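Local coordinates for N-formylglutamate amidohydrolase (Ralstonia eutropha, PDB 2Q7S), which binds a zinc ion and is probably a hydrolase of the N-formylglutamate amidohydrolase family, at residues G164-N170 against R243-L247. Numbering follows the deposited sequence.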
ATOM      1  N   GLY A 164     -17.252  12.210  10.853  1.00 14.26           N
ATOM      2  CA  GLY A 164     -17.738  11.193  11.783  1.00 12.70           C
ATOM      3  C   GLY A 164     -17.671   9.793  11.247  1.00 15.03           C
ATOM      4  O   GLY A 164     -18.187   8.893  11.861  1.00 17.92           O
ATOM      5  N   ALA A 165     -16.971   9.610  10.131  1.00 17.71           N
ATOM      6  CA  ALA A 165     -16.671   8.323   9.560  1.00 15.92           C
ATOM      7  C   ALA A 165     -15.454   8.519   8.669  1.00 15.95           C
ATOM      8  O   ALA A 165     -15.152   9.636   8.255  1.00 15.53           O
ATOM      9  CB  ALA A 165     -17.846   7.819   8.753  1.00 15.80           C
ATOM     10  N   VAL A 166     -14.785   7.423   8.333  1.00 18.36           N
ATOM     11  CA  VAL A 166     -13.719   7.446   7.363  1.00 14.63           C
ATOM     12  C   VAL A 166     -13.614   6.076   6.661  1.00 15.36           C
ATOM     13  O   VAL A 166     -13.868   5.000   7.231  1.00 17.12           O
ATOM     14  CB  VAL A 166     -12.363   7.869   8.034  1.00 17.63           C
ATOM     15  CG1 VAL A 166     -11.918   6.838   9.072  1.00 16.35           C
ATOM     16  CG2 VAL A 166     -11.280   8.141   6.987  1.00 14.98           C
ATOM     17  N   TRP A 167     -13.240   6.134   5.410  1.00 12.57           N
ATOM     18  CA  TRP A 167     -12.981   4.946   4.595  1.00 14.06           C
ATOM     19  C   TRP A 167     -11.589   5.104   4.025  1.00 13.03           C
ATOM     20  O   TRP A 167     -11.326   6.046   3.258  1.00 16.50           O
ATOM     21  CB  TRP A 167     -14.025   4.811   3.480  1.00 16.52           C
ATOM     22  CG  TRP A 167     -15.402   4.381   3.962  1.00 16.16           C
ATOM     23  CD1 TRP A 167     -15.898   3.122   4.000  1.00 19.53           C
ATOM     24  CD2 TRP A 167     -16.429   5.230   4.499  1.00 20.90           C
ATOM     25  NE1 TRP A 167     -17.173   3.127   4.498  1.00 19.85           N
ATOM     26  CE2 TRP A 167     -17.523   4.405   4.820  1.00 15.62           C
ATOM     27  CE3 TRP A 167     -16.520   6.608   4.754  1.00 14.10           C
ATOM     28  CZ2 TRP A 167     -18.686   4.899   5.386  1.00 20.02           C
ATOM     29  CZ3 TRP A 167     -17.679   7.108   5.304  1.00 18.72           C
ATOM     30  CH2 TRP A 167     -18.753   6.254   5.615  1.00 22.37           C
ATOM     31  N   HIS A 168     -10.685   4.227   4.482  1.00 15.25           N
ATOM     32  CA  HIS A 168      -9.300   4.216   4.093  1.00 14.53           C
ATOM     33  C   HIS A 168      -9.045   3.069   3.087  1.00 14.60           C
ATOM     34  O   HIS A 168      -9.428   1.953   3.361  1.00 16.97           O
ATOM     35  CB  HIS A 168      -8.463   4.010   5.330  1.00 16.14           C
ATOM     36  CG  HIS A 168      -7.042   3.693   5.037  1.00 13.66           C
ATOM     37  ND1 HIS A 168      -6.390   2.620   5.589  1.00 15.98           N
ATOM     38  CD2 HIS A 168      -6.149   4.309   4.234  1.00 16.11           C
ATOM     39  CE1 HIS A 168      -5.137   2.605   5.163  1.00 21.28           C
ATOM     40  NE2 HIS A 168      -4.967   3.630   4.348  1.00 10.19           N
ATOM     41  N   LEU A 169      -8.426   3.370   1.939  1.00 15.37           N
ATOM     42  CA  LEU A 169      -7.948   2.355   0.961  1.00 16.27           C
ATOM     43  C   LEU A 169      -6.412   2.355   0.973  1.00 17.98           C
ATOM     44  O   LEU A 169      -5.779   3.371   0.790  1.00 18.69           O
ATOM     45  CB  LEU A 169      -8.489   2.586  -0.435  1.00 17.40           C
ATOM     46  CG  LEU A 169     -10.007   2.763  -0.652  1.00 19.54           C
ATOM     47  CD1 LEU A 169     -10.376   2.935  -2.149  1.00 17.58           C
ATOM     48  CD2 LEU A 169     -10.791   1.609  -0.015  1.00 16.15           C
ATOM     49  N   ASN A 170      -5.846   1.197   1.243  1.00 16.75           N
ATOM     50  CA  ASN A 170      -4.417   0.930   1.207  1.00 16.37           C
ATOM     51  C   ASN A 170      -4.106   0.209  -0.134  1.00 15.73           C
ATOM     52  O   ASN A 170      -4.597  -0.889  -0.386  1.00 18.04           O
ATOM     53  CB  ASN A 170      -4.091   0.065   2.460  1.00 16.83           C
ATOM     54  CG  ASN A 170      -2.621  -0.130   2.688  1.00 20.59           C
ATOM     55  OD1 ASN A 170      -2.120  -1.253   2.584  1.00 23.52           O
ATOM     56  ND2 ASN A 170      -1.922   0.929   3.020  1.00 16.10           N
ATOM     57  N   ARG A 243     -16.964   3.426  13.084  1.00 15.41           N
ATOM     58  CA  ARG A 243     -17.144   4.040  11.775  1.00 15.59           C
ATOM     59  C   ARG A 243     -15.850   4.426  11.065  1.00 12.83           C
ATOM     60  O   ARG A 243     -15.819   5.331  10.202  1.00 13.59           O
ATOM     61  CB  ARG A 243     -18.128   5.195  11.865  1.00 16.37           C
ATOM     62  CG  ARG A 243     -19.439   4.746  12.472  1.00 18.30           C
ATOM     63  CD  ARG A 243     -20.384   5.897  12.688  1.00 22.36           C
ATOM     64  NE  ARG A 243     -20.630   6.698  11.484  1.00 27.83           N
ATOM     65  CZ  ARG A 243     -21.228   6.250  10.381  1.00 23.76           C
ATOM     66  NH1 ARG A 243     -21.658   5.001  10.293  1.00 38.73           N
ATOM     67  NH2 ARG A 243     -21.427   7.067   9.364  1.00 18.90           N
ATOM     68  N   ARG A 244     -14.792   3.702  11.400  1.00 12.25           N
ATOM     69  CA  ARG A 244     -13.491   3.841  10.773  1.00 13.26           C
ATOM     70  C   ARG A 244     -13.302   2.535  10.012  1.00 12.83           C
ATOM     71  O   ARG A 244     -13.464   1.460  10.576  1.00 14.16           O
ATOM     72  CB  ARG A 244     -12.396   4.030  11.802  1.00 12.15           C
ATOM     73  CG  ARG A 244     -12.568   5.255  12.703  1.00 12.16           C
ATOM     74  CD  ARG A 244     -11.754   5.132  13.936  1.00 11.23           C
ATOM     75  NE  ARG A 244     -11.676   6.405  14.663  1.00 13.98           N
ATOM     76  CZ  ARG A 244     -10.799   7.373  14.395  1.00 13.14           C
ATOM     77  NH1 ARG A 244      -9.928   7.249  13.413  1.00 15.45           N
ATOM     78  NH2 ARG A 244     -10.800   8.495  15.104  1.00 13.82           N
ATOM     79  N   ASN A 245     -12.984   2.640   8.734  1.00 14.61           N
ATOM     80  CA  ASN A 245     -12.941   1.482   7.828  1.00 14.65           C
ATOM     81  C   ASN A 245     -11.629   1.476   7.070  1.00 15.31           C
ATOM     82  O   ASN A 245     -11.176   2.506   6.606  1.00 17.91           O
ATOM     83  CB  ASN A 245     -14.113   1.550   6.824  1.00 14.14           C
ATOM     84  CG  ASN A 245     -15.465   1.629   7.505  1.00 12.09           C
ATOM     85  OD1 ASN A 245     -16.015   0.618   7.937  1.00 20.12           O
ATOM     86  ND2 ASN A 245     -15.948   2.854   7.702  1.00 14.40           N
ATOM     87  N   SER A 246     -11.058   0.300   6.901  1.00 16.54           N
ATOM     88  CA  SER A 246      -9.840   0.155   6.129  1.00 16.84           C
ATOM     89  C   SER A 246      -9.949  -1.122   5.265  1.00 14.90           C
ATOM     90  O   SER A 246     -10.376  -2.244   5.724  1.00 13.77           O
ATOM     91  CB  SER A 246      -8.632   0.095   7.063  1.00 18.15           C
ATOM     92  OG  SER A 246      -7.394   0.306   6.417  1.00 12.75           O
ATOM     93  N   LEU A 247      -9.507  -0.959   4.037  1.00 12.69           N
ATOM     94  CA  LEU A 247      -9.472  -2.037   3.032  1.00 13.84           C
ATOM     95  C   LEU A 247      -8.139  -2.028   2.261  1.00 16.32           C
ATOM     96  O   LEU A 247      -7.788  -1.023   1.655  1.00 18.71           O
ATOM     97  CB  LEU A 247     -10.645  -1.823   2.061  1.00 15.14           C
ATOM     98  CG  LEU A 247     -10.815  -2.888   0.961  1.00 12.61           C
ATOM     99  CD1 LEU A 247     -11.114  -4.263   1.623  1.00 12.87           C
ATOM    100  CD2 LEU A 247     -11.943  -2.426   0.020  1.00 16.44           C
TER
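Asn245 lies beside Trp167 where strands 166-174 and 244-252 run parallel as neighbours in the mixed sheet. Its CB sits 3.7 Å from Trp167 CD1 and close to Val166 O. With CG turned anti to its own carbonyl carbon (chi1 -57°), the amide runs nearly parallel to the indole, 14° between planes, with ND2 over one face near its rim. At the tip, ND2 stands 3.4 Å from Trp167 NE1, a contact of two donors and not a hydrogen bond, and donates to Val166 O at 3.0 Å; OD1 accepts from the backbone N of Glu204. Val166 O also takes the backbone N-H of Asn245 (2.9 Å), and the two donors arrive from opposite faces of the carbonyl plane. Trp167 NE1 in turn bonds Glu204 OE2, tying both side chains to the same residue.

The backbone ladder runs from Val166 N, bonded to Arg243 O, to Asn170 N, bonded to Leu247 O at 3.0 Å. Before the strands, Arg243 NE reaches Gly164 O only weakly, while NH2 bonds Gly289 O. On the face bearing Val166 and Arg244, CG of His168 lies anti to the backbone N (chi1 168°) and carries the ring alongside Ser246, where ND1 and Ser246 OG share a 2.7 Å hydrogen bond near the ring plane. The far nitrogen, NE2, meets Asp29 OD1, which also accepts from Asn170 ND2. Asn170 OD1 is hydrogen-bonded to NE2 of the zinc ligand His172.

Both ring nitrogens of buried His168 are therefore engaged, which should hold the ring's rotation about CB-CG. The Ser246-His168-Asp29-Asn170 chain of polar contacts thus links the inter-strand pairing to the second shell of the zinc site.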